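Local coordinates for protein N-terminal acetyltransferase B complex subunit MDM20 (Candida albicans, PDB 5K04) that probably serves as the non-catalytic auxiliary subunit of the NatB complex, which acetylates protein N-termini, partnering the NAT3 subunit, at residues Thr444-Leu449 and Val463-Phe468; Ile532-Leu535 and Leu541-Ser544; Ser582-Asp587 and Ile673-Leu678; Asp610-Lys615 and Asp647-Leu652. One frame throughout, in Å; residues are numbered along the deposited sequence.

Contact 1: residues Thr444-Leu449 and Val463-Phe468; sequences TLNYYL and VDIYRF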
loop_
_atom_site.group_PDB
_atom_site.type_symbol
_atom_site.label_atom_id
_atom_site.label_comp_id
_atom_site.label_asym_id
_atom_site.label_seq_id
_atom_site.Cartn_x
_atom_site.Cartn_y
_atom_site.Cartn_z
ATOM N N THR A 444 2.073 0.219 -3.778
ATOM C CA THR A 444 0.902 -0.417 -4.376
ATOM C C THR A 444 0.974 -0.549 -5.896
ATOM O O THR A 444 0.261 -1.394 -6.449
ATOM C CB THR A 444 -0.392 0.333 -3.976
ATOM O OG1 THR A 444 -0.353 1.700 -4.409
ATOM C CG2 THR A 444 -0.562 0.308 -2.461
ATOM N N LEU A 445 1.836 0.232 -6.580
ATOM C CA LEU A 445 1.833 0.326 -8.047
ATOM C C LEU A 445 3.155 -0.049 -8.716
ATOM O O LEU A 445 3.204 -0.170 -9.947
ATOM C CB LEU A 445 1.447 1.758 -8.470
ATOM C CG LEU A 445 0.021 2.120 -8.021
ATOM C CD1 LEU A 445 -0.312 3.578 -8.320
ATOM C CD2 LEU A 445 -1.011 1.154 -8.666
ATOM N N ASN A 446 4.223 -0.163 -7.942
ATOM C CA ASN A 446 5.548 -0.657 -8.287
ATOM C C ASN A 446 5.579 -1.708 -9.388
ATOM O O ASN A 446 6.391 -1.654 -10.316
ATOM C CB ASN A 446 6.090 -1.278 -7.009
ATOM C CG ASN A 446 7.515 -1.419 -7.001
ATOM O OD1 ASN A 446 8.139 -1.479 -8.048
ATOM N ND2 ASN A 446 8.081 -1.510 -5.802
ATOM N N TYR A 447 4.740 -2.727 -9.193
ATOM C CA TYR A 447 4.768 -3.925 -10.010
ATOM C C TYR A 447 4.475 -3.625 -11.474
ATOM O O TYR A 447 4.804 -4.449 -12.334
ATOM C CB TYR A 447 3.766 -4.921 -9.449
ATOM C CG TYR A 447 2.313 -4.578 -9.755
ATOM C CD1 TYR A 447 1.711 -5.014 -10.944
ATOM C CD2 TYR A 447 1.531 -3.844 -8.856
ATOM C CE1 TYR A 447 0.359 -4.710 -11.244
ATOM C CE2 TYR A 447 0.175 -3.540 -9.149
ATOM C CZ TYR A 447 -0.396 -3.970 -10.346
ATOM O OH TYR A 447 -1.709 -3.678 -10.627
ATOM N N TYR A 448 3.858 -2.467 -11.771
ATOM C CA TYR A 448 3.703 -2.028 -13.155
ATOM C C TYR A 448 5.049 -1.841 -13.847
ATOM O O TYR A 448 5.101 -1.835 -15.079
ATOM C CB TYR A 448 2.898 -0.713 -13.230
ATOM C CG TYR A 448 1.393 -0.884 -13.167
ATOM C CD1 TYR A 448 0.659 -1.263 -14.296
ATOM C CD2 TYR A 448 0.710 -0.674 -11.982
ATOM C CE1 TYR A 448 -0.726 -1.434 -14.242
ATOM C CE2 TYR A 448 -0.663 -0.845 -11.903
ATOM C CZ TYR A 448 -1.385 -1.216 -13.041
ATOM O OH TYR A 448 -2.738 -1.378 -12.949
ATOM N N LEU A 449 6.132 -1.689 -13.083
ATOM C CA LEU A 449 7.474 -1.523 -13.623
ATOM C C LEU A 449 8.234 -2.844 -13.728
ATOM O O LEU A 449 9.427 -2.839 -14.055
ATOM C CB LEU A 449 8.253 -0.537 -12.758
ATOM C CG LEU A 449 7.614 0.846 -12.562
ATOM C CD1 LEU A 449 8.283 1.585 -11.402
ATOM C CD2 LEU A 449 7.710 1.679 -13.858
ATOM N N VAL A 463 16.272 3.205 -6.964
ATOM C CA VAL A 463 16.875 3.645 -5.710
ATOM C C VAL A 463 16.003 4.714 -5.068
ATOM O O VAL A 463 15.828 4.751 -3.843
ATOM C CB VAL A 463 18.310 4.151 -5.964
ATOM C CG1 VAL A 463 18.876 4.843 -4.741
ATOM C CG2 VAL A 463 19.216 3.012 -6.401
ATOM N N ASP A 464 15.418 5.584 -5.900
ATOM C CA ASP A 464 14.515 6.613 -5.400
ATOM C C ASP A 464 13.280 5.988 -4.760
ATOM O O ASP A 464 12.815 6.439 -3.706
ATOM C CB ASP A 464 14.127 7.546 -6.548
ATOM C CG ASP A 464 13.500 8.826 -6.066
ATOM O OD1 ASP A 464 14.209 9.616 -5.399
ATOM O OD2 ASP A 464 12.300 9.041 -6.356
ATOM N N ILE A 465 12.757 4.928 -5.377
ATOM C CA ILE A 465 11.664 4.169 -4.787
ATOM C C ILE A 465 12.089 3.559 -3.455
ATOM O O ILE A 465 11.334 3.590 -2.475
ATOM C CB ILE A 465 11.176 3.105 -5.789
ATOM C CG1 ILE A 465 10.544 3.786 -6.999
ATOM C CG2 ILE A 465 10.173 2.177 -5.159
ATOM C CD1 ILE A 465 10.031 2.850 -8.048
ATOM N N TYR A 466 13.311 3.011 -3.391
ATOM C CA TYR A 466 13.805 2.463 -2.128
ATOM C C TYR A 466 13.929 3.539 -1.047
ATOM O O TYR A 466 13.697 3.255 0.135
ATOM C CB TYR A 466 15.157 1.764 -2.315
ATOM C CG TYR A 466 15.593 1.140 -1.013
ATOM C CD1 TYR A 466 15.055 -0.072 -0.589
ATOM C CD2 TYR A 466 16.503 1.777 -0.178
ATOM C CE1 TYR A 466 15.418 -0.647 0.638
ATOM C CE2 TYR A 466 16.877 1.212 1.048
ATOM C CZ TYR A 466 16.331 0.003 1.451
ATOM O OH TYR A 466 16.690 -0.548 2.671
ATOM N N ARG A 467 14.293 4.776 -1.425
ATOM C CA ARG A 467 14.376 5.850 -0.432
ATOM C C ARG A 467 13.006 6.209 0.135
ATOM O O ARG A 467 12.916 6.656 1.283
ATOM C CB ARG A 467 15.059 7.084 -1.030
ATOM C CG ARG A 467 16.555 6.870 -1.265
ATOM C CD ARG A 467 17.248 8.115 -1.785
ATOM N NE ARG A 467 18.667 7.862 -2.056
ATOM C CZ ARG A 467 19.216 7.906 -3.265
ATOM N NH1 ARG A 467 18.463 8.210 -4.315
ATOM N NH2 ARG A 467 20.514 7.654 -3.423
ATOM N N PHE A 468 11.936 6.023 -0.648
ATOM C CA PHE A 468 10.590 6.144 -0.098
ATOM C C PHE A 468 10.389 5.131 1.024
ATOM O O PHE A 468 9.886 5.470 2.099
ATOM C CB PHE A 468 9.532 5.948 -1.203
ATOM C CG PHE A 468 8.355 5.107 -0.759
ATOM C CD1 PHE A 468 7.421 5.611 0.142
ATOM C CD2 PHE A 468 8.196 3.810 -1.223
ATOM C CE1 PHE A 468 6.360 4.840 0.576
ATOM C CE2 PHE A 468 7.128 3.029 -0.795
ATOM C CZ PHE A 468 6.211 3.540 0.111
#

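Contact 2: residues Ile532-Leu535 and Leu541-Ser544; sequences IHYL and LIVS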
loop_
_atom_site.group_PDB
_atom_site.type_symbol
_atom_site.label_atom_id
_atom_site.label_comp_id
_atom_site.label_asym_id
_atom_site.label_seq_id
_atom_site.Cartn_x
_atom_site.Cartn_y
_atom_site.Cartn_z
ATOM N N ILE A 532 23.540 -5.439 -0.573
ATOM C CA ILE A 532 24.059 -6.657 0.037
ATOM C C ILE A 532 24.017 -6.532 1.556
ATOM O O ILE A 532 23.621 -7.468 2.265
ATOM C CB ILE A 532 25.485 -6.946 -0.467
ATOM C CG1 ILE A 532 25.485 -7.183 -1.973
ATOM C CG2 ILE A 532 26.073 -8.136 0.254
ATOM C CD1 ILE A 532 24.396 -8.107 -2.428
ATOM N N HIS A 533 24.402 -5.362 2.077
ATOM C CA HIS A 533 24.387 -5.165 3.522
ATOM C C HIS A 533 22.968 -5.216 4.094
ATOM O O HIS A 533 22.780 -5.667 5.227
ATOM C CB HIS A 533 25.060 -3.847 3.883
ATOM C CG HIS A 533 25.123 -3.609 5.357
ATOM N ND1 HIS A 533 25.942 -4.342 6.191
ATOM C CD2 HIS A 533 24.448 -2.745 6.152
ATOM C CE1 HIS A 533 25.782 -3.926 7.435
ATOM N NE2 HIS A 533 24.884 -2.956 7.438
ATOM N N TYR A 534 21.962 -4.773 3.329
ATOM C CA TYR A 534 20.571 -4.927 3.766
ATOM C C TYR A 534 20.182 -6.401 3.865
ATOM O O TYR A 534 19.502 -6.810 4.814
ATOM C CB TYR A 534 19.631 -4.194 2.800
ATOM C CG TYR A 534 18.165 -4.443 3.082
ATOM C CD1 TYR A 534 17.484 -3.712 4.055
ATOM C CD2 TYR A 534 17.456 -5.412 2.392
ATOM C CE1 TYR A 534 16.142 -3.943 4.334
ATOM C CE2 TYR A 534 16.114 -5.646 2.665
ATOM C CZ TYR A 534 15.462 -4.913 3.636
ATOM O OH TYR A 534 14.130 -5.143 3.902
ATOM N N LEU A 535 20.596 -7.213 2.885
ATOM C CA LEU A 535 20.205 -8.624 2.876
ATOM C C LEU A 535 20.768 -9.371 4.084
ATOM O O LEU A 535 20.054 -10.126 4.751
ATOM C CB LEU A 535 20.670 -9.292 1.582
ATOM C CG LEU A 535 20.190 -8.764 0.228
ATOM C CD1 LEU A 535 20.808 -9.587 -0.896
ATOM C CD2 LEU A 535 18.706 -8.792 0.142
ATOM N N LEU A 541 13.807 -11.738 7.490
ATOM C CA LEU A 541 12.701 -11.263 6.658
ATOM C C LEU A 541 12.769 -11.844 5.252
ATOM O O LEU A 541 11.746 -12.264 4.700
ATOM C CB LEU A 541 12.707 -9.739 6.599
ATOM C CG LEU A 541 12.526 -9.026 7.945
ATOM C CD1 LEU A 541 12.577 -7.485 7.790
ATOM C CD2 LEU A 541 11.242 -9.461 8.620
ATOM N N ILE A 542 13.973 -11.872 4.661
ATOM C CA ILE A 542 14.159 -12.365 3.293
ATOM C C ILE A 542 13.596 -13.777 3.146
ATOM O O ILE A 542 13.033 -14.138 2.104
ATOM C CB ILE A 542 15.654 -12.315 2.927
ATOM C CG1 ILE A 542 16.172 -10.873 2.943
ATOM C CG2 ILE A 542 15.938 -13.041 1.609
ATOM C CD1 ILE A 542 15.312 -9.904 2.215
ATOM N N VAL A 543 13.730 -14.586 4.200
ATOM C CA VAL A 543 13.326 -15.992 4.212
ATOM C C VAL A 543 11.882 -16.174 4.664
ATOM O O VAL A 543 11.329 -17.280 4.539
ATOM C CB VAL A 543 14.340 -16.742 5.105
ATOM C CG1 VAL A 543 13.955 -18.190 5.342
ATOM C CG2 VAL A 543 15.721 -16.671 4.468
ATOM N N SER A 544 11.246 -15.116 5.167
ATOM C CA SER A 544 9.872 -15.182 5.632
ATOM C C SER A 544 8.908 -14.985 4.469
ATOM O O SER A 544 9.297 -14.822 3.312
ATOM C CB SER A 544 9.621 -14.135 6.717
ATOM O OG SER A 544 10.437 -14.395 7.839
#

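Contact 3: residues Ser582-Asp587 and Ile673-Leu678; sequences SIVFED and IKIVKL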
loop_
_atom_site.group_PDB
_atom_site.type_symbol
_atom_site.label_atom_id
_atom_site.label_comp_id
_atom_site.label_asym_id
_atom_site.label_seq_id
_atom_site.Cartn_x
_atom_site.Cartn_y
_atom_site.Cartn_z
ATOM N N SER A 582 22.243 -13.200 -1.312
ATOM C CA SER A 582 22.614 -13.466 0.073
ATOM C C SER A 582 23.658 -14.572 0.157
ATOM O O SER A 582 24.570 -14.518 0.993
ATOM C CB SER A 582 21.373 -13.845 0.881
ATOM O OG SER A 582 20.379 -12.834 0.820
ATOM N N ILE A 583 23.539 -15.581 -0.708
ATOM C CA ILE A 583 24.452 -16.720 -0.697
ATOM C C ILE A 583 25.796 -16.347 -1.312
ATOM O O ILE A 583 26.853 -16.623 -0.742
ATOM C CB ILE A 583 23.807 -17.906 -1.432
ATOM C CG1 ILE A 583 22.589 -18.396 -0.645
ATOM C CG2 ILE A 583 24.831 -19.001 -1.666
ATOM C CD1 ILE A 583 21.536 -19.123 -1.478
ATOM N N VAL A 584 25.762 -15.715 -2.486
ATOM C CA VAL A 584 26.971 -15.215 -3.139
ATOM C C VAL A 584 27.864 -14.485 -2.141
ATOM O O VAL A 584 29.086 -14.683 -2.109
ATOM C CB VAL A 584 26.585 -14.296 -4.315
ATOM C CG1 VAL A 584 27.805 -13.534 -4.817
ATOM C CG2 VAL A 584 25.935 -15.100 -5.419
ATOM N N PHE A 585 27.264 -13.645 -1.294
ATOM C CA PHE A 585 28.015 -12.810 -0.364
ATOM C C PHE A 585 27.952 -13.330 1.074
ATOM O O PHE A 585 28.133 -12.567 2.026
ATOM C CB PHE A 585 27.541 -11.360 -0.454
ATOM C CG PHE A 585 27.854 -10.704 -1.787
ATOM C CD1 PHE A 585 29.122 -10.185 -2.045
ATOM C CD2 PHE A 585 26.889 -10.622 -2.785
ATOM C CE1 PHE A 585 29.412 -9.575 -3.268
ATOM C CE2 PHE A 585 27.169 -10.020 -4.008
ATOM C CZ PHE A 585 28.432 -9.497 -4.256
ATOM N N GLU A 586 27.721 -14.631 1.240
ATOM C CA GLU A 586 27.847 -15.288 2.536
ATOM C C GLU A 586 29.295 -15.735 2.718
ATOM O O GLU A 586 29.873 -16.362 1.823
ATOM C CB GLU A 586 26.881 -16.477 2.631
ATOM C CG GLU A 586 26.915 -17.286 3.936
ATOM C CD GLU A 586 26.929 -16.433 5.199
ATOM O OE1 GLU A 586 26.247 -15.392 5.244
ATOM O OE2 GLU A 586 27.648 -16.806 6.150
ATOM N N ASP A 587 29.889 -15.378 3.864
ATOM C CA ASP A 587 31.297 -15.660 4.113
ATOM C C ASP A 587 31.543 -16.774 5.120
ATOM O O ASP A 587 32.676 -17.266 5.201
ATOM C CB ASP A 587 32.020 -14.395 4.603
ATOM C CG ASP A 587 31.786 -13.201 3.700
ATOM O OD1 ASP A 587 31.814 -13.376 2.457
ATOM O OD2 ASP A 587 31.584 -12.089 4.236
ATOM N N ILE A 673 24.957 -14.908 -15.851
ATOM C CA ILE A 673 26.322 -14.984 -16.369
ATOM C C ILE A 673 27.223 -13.999 -15.640
ATOM O O ILE A 673 28.393 -14.293 -15.371
ATOM C CB ILE A 673 26.322 -14.740 -17.885
ATOM C CG1 ILE A 673 25.558 -15.856 -18.582
ATOM C CG2 ILE A 673 27.747 -14.672 -18.419
ATOM C CD1 ILE A 673 25.219 -15.518 -19.993
ATOM N N LYS A 674 26.694 -12.816 -15.307
ATOM C CA LYS A 674 27.472 -11.877 -14.505
ATOM C C LYS A 674 27.853 -12.498 -13.164
ATOM O O LYS A 674 28.974 -12.312 -12.680
ATOM C CB LYS A 674 26.685 -10.580 -14.284
ATOM C CG LYS A 674 26.347 -9.784 -15.537
ATOM C CD LYS A 674 27.583 -9.267 -16.234
ATOM C CE LYS A 674 27.202 -8.371 -17.397
ATOM N NZ LYS A 674 28.414 -7.826 -18.081
ATOM N N ILE A 675 26.924 -13.240 -12.554
ATOM C CA ILE A 675 27.184 -13.882 -11.269
ATOM C C ILE A 675 28.177 -15.037 -11.429
ATOM O O ILE A 675 29.056 -15.244 -10.580
ATOM C CB ILE A 675 25.844 -14.326 -10.650
ATOM C CG1 ILE A 675 25.015 -13.091 -10.280
ATOM C CG2 ILE A 675 26.030 -15.231 -9.428
ATOM C CD1 ILE A 675 23.591 -13.419 -9.876
ATOM N N VAL A 676 28.074 -15.791 -12.530
ATOM C CA VAL A 676 29.095 -16.791 -12.846
ATOM C C VAL A 676 30.482 -16.151 -12.847
ATOM O O VAL A 676 31.439 -16.686 -12.272
ATOM C CB VAL A 676 28.789 -17.468 -14.197
ATOM C CG1 VAL A 676 30.017 -18.205 -14.720
ATOM C CG2 VAL A 676 27.604 -18.427 -14.077
ATOM N N LYS A 677 30.606 -14.984 -13.492
ATOM C CA LYS A 677 31.906 -14.325 -13.581
ATOM C C LYS A 677 32.354 -13.806 -12.224
ATOM O O LYS A 677 33.539 -13.893 -11.883
ATOM C CB LYS A 677 31.854 -13.195 -14.610
ATOM C CG LYS A 677 31.647 -13.726 -16.023
ATOM C CD LYS A 677 31.541 -12.636 -17.075
ATOM C CE LYS A 677 31.470 -13.268 -18.454
ATOM N NZ LYS A 677 31.381 -12.251 -19.536
ATOM N N LEU A 678 31.422 -13.278 -11.429
ATOM C CA LEU A 678 31.777 -12.802 -10.096
ATOM C C LEU A 678 32.326 -13.944 -9.245
ATOM O O LEU A 678 33.384 -13.816 -8.611
ATOM C CB LEU A 678 30.556 -12.149 -9.450
ATOM C CG LEU A 678 30.662 -11.406 -8.116
ATOM C CD1 LEU A 678 29.492 -10.480 -7.955
ATOM C CD2 LEU A 678 30.670 -12.381 -6.973
#

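Contact 4: residues Asp610-Lys615 and Asp647-Leu652; sequences DNLLYK and DKLKIL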
loop_
_atom_site.group_PDB
_atom_site.type_symbol
_atom_site.label_atom_id
_atom_site.label_comp_id
_atom_site.label_asym_id
_atom_site.label_seq_id
_atom_site.Cartn_x
_atom_site.Cartn_y
_atom_site.Cartn_z
ATOM N N ASP A 610 12.576 -21.086 -16.126
ATOM C CA ASP A 610 12.850 -20.649 -14.761
ATOM C C ASP A 610 13.218 -21.822 -13.859
ATOM O O ASP A 610 14.068 -21.671 -12.979
ATOM C CB ASP A 610 11.660 -19.873 -14.194
ATOM C CG ASP A 610 11.743 -18.371 -14.493
ATOM O OD1 ASP A 610 12.850 -17.874 -14.802
ATOM O OD2 ASP A 610 10.699 -17.684 -14.415
ATOM N N ASN A 611 12.616 -22.999 -14.071
ATOM C CA ASN A 611 13.030 -24.174 -13.301
ATOM C C ASN A 611 14.489 -24.532 -13.583
ATOM O O ASN A 611 15.234 -24.889 -12.667
ATOM C CB ASN A 611 12.100 -25.361 -13.590
ATOM C CG ASN A 611 10.889 -25.411 -12.628
ATOM O OD1 ASN A 611 10.982 -25.008 -11.460
ATOM N ND2 ASN A 611 9.761 -25.894 -13.124
ATOM N N LEU A 612 14.925 -24.416 -14.847
ATOM C CA LEU A 612 16.323 -24.671 -15.175
ATOM C C LEU A 612 17.236 -23.592 -14.597
ATOM O O LEU A 612 18.289 -23.898 -14.029
ATOM C CB LEU A 612 16.484 -24.755 -16.689
ATOM C CG LEU A 612 17.899 -24.787 -17.274
ATOM C CD1 LEU A 612 18.572 -26.106 -16.957
ATOM C CD2 LEU A 612 17.839 -24.562 -18.785
ATOM N N LEU A 613 16.839 -22.325 -14.728
ATOM C CA LEU A 613 17.639 -21.212 -14.223
ATOM C C LEU A 613 18.007 -21.404 -12.755
ATOM O O LEU A 613 19.169 -21.229 -12.362
ATOM C CB LEU A 613 16.868 -19.897 -14.412
ATOM C CG LEU A 613 17.610 -18.605 -13.994
ATOM C CD1 LEU A 613 18.853 -18.368 -14.858
ATOM C CD2 LEU A 613 16.695 -17.372 -14.009
ATOM N N TYR A 614 17.019 -21.752 -11.924
ATOM C CA TYR A 614 17.258 -21.791 -10.489
ATOM C C TYR A 614 17.942 -23.076 -10.063
ATOM O O TYR A 614 18.635 -23.089 -9.043
ATOM C CB TYR A 614 15.947 -21.545 -9.737
ATOM C CG TYR A 614 15.541 -20.101 -9.920
ATOM C CD1 TYR A 614 16.333 -19.069 -9.398
ATOM C CD2 TYR A 614 14.414 -19.753 -10.666
ATOM C CE1 TYR A 614 16.007 -17.729 -9.606
ATOM C CE2 TYR A 614 14.076 -18.411 -10.872
ATOM C CZ TYR A 614 14.872 -17.403 -10.339
ATOM O OH TYR A 614 14.525 -16.082 -10.547
ATOM N N LYS A 615 17.780 -24.148 -10.845
ATOM C CA LYS A 615 18.638 -25.310 -10.675
ATOM C C LYS A 615 20.089 -24.970 -11.031
ATOM O O LYS A 615 21.014 -25.305 -10.281
ATOM C CB LYS A 615 18.109 -26.467 -11.521
ATOM C CG LYS A 615 18.899 -27.762 -11.363
ATOM C CD LYS A 615 18.173 -28.934 -12.041
ATOM C CE LYS A 615 19.013 -30.208 -12.055
ATOM N NZ LYS A 615 19.243 -30.790 -10.710
ATOM N N ASP A 647 22.058 -24.114 -27.289
ATOM C CA ASP A 647 21.167 -25.187 -27.719
ATOM C C ASP A 647 20.260 -25.663 -26.593
ATOM O O ASP A 647 19.159 -26.148 -26.859
ATOM C CB ASP A 647 21.982 -26.348 -28.281
ATOM C CG ASP A 647 22.485 -26.071 -29.687
ATOM O OD1 ASP A 647 21.832 -25.273 -30.401
ATOM O OD2 ASP A 647 23.522 -26.655 -30.081
ATOM N N LYS A 648 20.692 -25.523 -25.336
ATOM C CA LYS A 648 19.819 -25.835 -24.208
ATOM C C LYS A 648 19.048 -24.618 -23.721
ATOM O O LYS A 648 17.893 -24.744 -23.291
ATOM C CB LYS A 648 20.629 -26.418 -23.045
ATOM C CG LYS A 648 21.281 -27.764 -23.341
ATOM C CD LYS A 648 20.230 -28.827 -23.611
ATOM C CE LYS A 648 20.857 -30.181 -23.873
ATOM N NZ LYS A 648 19.800 -31.230 -23.931
ATOM N N LEU A 649 19.674 -23.441 -23.762
ATOM C CA LEU A 649 19.084 -22.244 -23.177
ATOM C C LEU A 649 18.089 -21.548 -24.101
ATOM O O LEU A 649 17.350 -20.691 -23.625
ATOM C CB LEU A 649 20.194 -21.271 -22.771
ATOM C CG LEU A 649 21.142 -21.798 -21.691
ATOM C CD1 LEU A 649 22.357 -20.896 -21.558
ATOM C CD2 LEU A 649 20.430 -21.941 -20.348
ATOM N N LYS A 650 18.066 -21.902 -25.397
ATOM C CA LYS A 650 17.093 -21.398 -26.372
ATOM C C LYS A 650 15.653 -21.532 -25.906
ATOM O O LYS A 650 14.779 -20.820 -26.409
ATOM C CB LYS A 650 17.189 -22.163 -27.696
ATOM C CG LYS A 650 18.264 -21.744 -28.633
ATOM C CD LYS A 650 18.206 -22.573 -29.918
ATOM C CE LYS A 650 18.122 -24.071 -29.621
ATOM N NZ LYS A 650 18.288 -24.932 -30.852
ATOM N N ILE A 651 15.370 -22.465 -24.996
ATOM C CA ILE A 651 14.015 -22.635 -24.500
ATOM C C ILE A 651 13.533 -21.417 -23.746
ATOM O O ILE A 651 12.352 -21.330 -23.411
ATOM C CB ILE A 651 13.908 -23.882 -23.603
ATOM C CG1 ILE A 651 14.822 -23.763 -22.382
ATOM C CG2 ILE A 651 14.250 -25.138 -24.386
ATOM C CD1 ILE A 651 14.331 -24.573 -21.206
ATOM N N LEU A 652 14.433 -20.484 -23.432
ATOM C CA LEU A 652 14.002 -19.196 -22.896
ATOM C C LEU A 652 13.258 -18.380 -23.948
ATOM O O LEU A 652 12.513 -17.458 -23.598
ATOM C CB LEU A 652 15.205 -18.411 -22.363
ATOM C CG LEU A 652 16.170 -17.779 -23.382
ATOM C CD1 LEU A 652 15.723 -16.382 -23.866
ATOM C CD2 LEU A 652 17.581 -17.715 -22.810
#

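Contact 1: residues Thr444-Leu449 and Val463-Phe468
Ile465 reaches across from helix 456-485 and meets Asn446 and Leu449, which sit just beyond the end of helix 440-445. Its CB points at the facing segment and splits into two branches. The first, CG2, lies near the amide of Asn446, with 4.3 Å between Ile465 CG2 and Asn446 ND2. This is loose packing. The polar end of Asn446 is held elsewhere, because its ND2 is hydrogen-bonded to Thr511 OG1. The second branch starts at CG1, which is anti to the carbonyl carbon (chi1 -66°). The chain then runs fully extended (chi2 180°) and carries CD1 out to Leu449. There Ile465 CD1 and Leu449 CD1 meet tip to tip at 4.0 Å. One isoleucine thus covers both residues, with a separate methyl for each. The area buried is small, 93 Å² in all, and all three residues are buried in the assembly. Asn446 is the first residue to leave helical geometry, and a 3-10 turn follows it, closed by a bond of 2.8 Å from Leu449 N to Asn446 O. The turn presents Asn446 and Leu449 to the same isoleucine. In the all-helical fold, helix 506-521 packs beside this joint and touches both Asn446 and Ile465, while Leu449 also touches Trp462 of helix 456-485. At Thr444 the segment meets Phe13 and Asn16 of the NAT3 subunit.

Contact 2: residues Ile532-Leu535 and Leu541-Ser544
Leu535 and Ile542 meet across the short break between helix 525-537 and the one-turn helix 539-542. The family belongs to the TPR clan, and the helices here pack in a way consistent with a TPR-like alpha-solenoid. The contact between the segments is apolar and centres on one methyl, Ile542 CD1. Leu535 comes to it at about a right angle, with Leu535 CD2 4.1 Å from Ile542 CD1. The ring of Tyr534 approaches the same methyl obliquely. Ile542 CG1 stands anti to the carbonyl carbon (chi1 -63°), the chain bends at CG1 (chi2 -48°), and the methyl beyond it meets both residues of helix 525-537. Helix 571-584 adds Leu578 and Leu579 against Ile542, and helix 506-521 adds Leu516 against Leu535.

Most of the hydrogen bonds are local. Ser544 OG bonds to Ala540 O, and Ser544 N donates to Leu541 O at 2.9 Å, closing the turn that follows. Leu541 O also reaches Asn504 ND2, in the loop before helix 506-521. On the apolar side, the nearest ring atom to the shared methyl is Tyr534 CE2, 4.4 Å from Ile542 CD1.

Contact 3: residues Ser582-Asp587 and Ile673-Leu678
Val584 faces helix 661-682 with both of its methyls, and its chi1 of 168° gives each a different partner. CG1, anti to the backbone N, goes to Leu678, while CG2 goes to Ile675. Leu678 extends from the other side with CG likewise anti to its N (chi1 -173°). Its two methyls divide the work, CD2 going to Val584 and CD1 to Phe585. This is helix-to-helix packing, consistent with the alpha-solenoid architecture of TPR-like proteins. The last residues of helix 571-584 rest on the longer helix 661-682, nearly ninety residues further along the chain.

The closest approach is Val584 CG1 to Leu678 CD2, at 3.8 Å. Beside it, Val584 CG2 meets Ile675 CG2 at 4.0 Å. Ile675 lies one helical turn before Leu678, so Ile675 CG2 and Leu678 CD2 both come within reach of Val584. Phe585 is the first residue to leave the helix. Its ring has Val584 CG1 over one face, 3.6 Å above the plane and offset toward the rim, and its far end turns to Leu678.

Neighbours complete the packing. Leu621 of helix 608-625 touches Val584, and Leu528 and Ile532 of helix 525-537 touch Phe585. Asp587 OD1 forms a salt bridge with Arg682 NH2, a charged tie to the same helix that carries Leu678. Leu678 itself crosses Phe585 at about a right angle, with CD1 4.0 Å from Phe585 CZ.

Contact 4: residues Asp610-Lys615 and Asp647-Leu652
Leu612 of helix 608-625 meets Leu649 and Ile651 with a single methyl, CD2. Here a long helix packs against the short helix 646-649 and the 3-10 turn after it, within stacked helices that probably form part of a TPR-like alpha-solenoid. Leu612 CD2 lies 4.0 Å from Leu649 CD2, and the two leucine side chains cross at about a right angle. The same Leu612 CD2 is 4.3 Å from Ile651 CD1. Leu612 has CG anti to its backbone N (chi1 170°) and CD2 anti to CA, an extended path that ends against Leu649 and Ile651.

Further out, each partner is packed by other residues. Leu649 is buried and also touches Phe609 of helix 608-625 and Leu669 of helix 661-682. Ile651, which is exposed, also touches Val608. Leu652 O is hydrogen-bonded to Asn665 ND2, which ties the turn to helix 661-682. Other bonds are local to the segment. An exposed, rather long salt bridge links Asp647 OD1 and Lys650 NZ, 3.6 Å apart. At the backbone of the turn, Leu652 N donates to Leu649 O at 2.9 Å.

Overall arrangement
The four contacts lie in one helical body, without any strand. Contacts 1, 2 and 3 open and close in turn along the chain. Contact 4 falls between the two segments of contact 3. Contacts 1 and 2 have centres 18 Å apart and touch where Tyr466 OH packs 3.5 Å from Tyr534 CD1. Contacts 2 and 3, with centres 15 Å apart, touch through Ile532 and Phe585. Contacts 3 and 4, with centres 19 Å apart, do not touch, but helix 608-625 and helix 661-682 pack at both. The packing runs from contact 1, beside the NAT3 subunit, to contact 3, and shared helices link contact 4, consistent with a continuous helical scaffold.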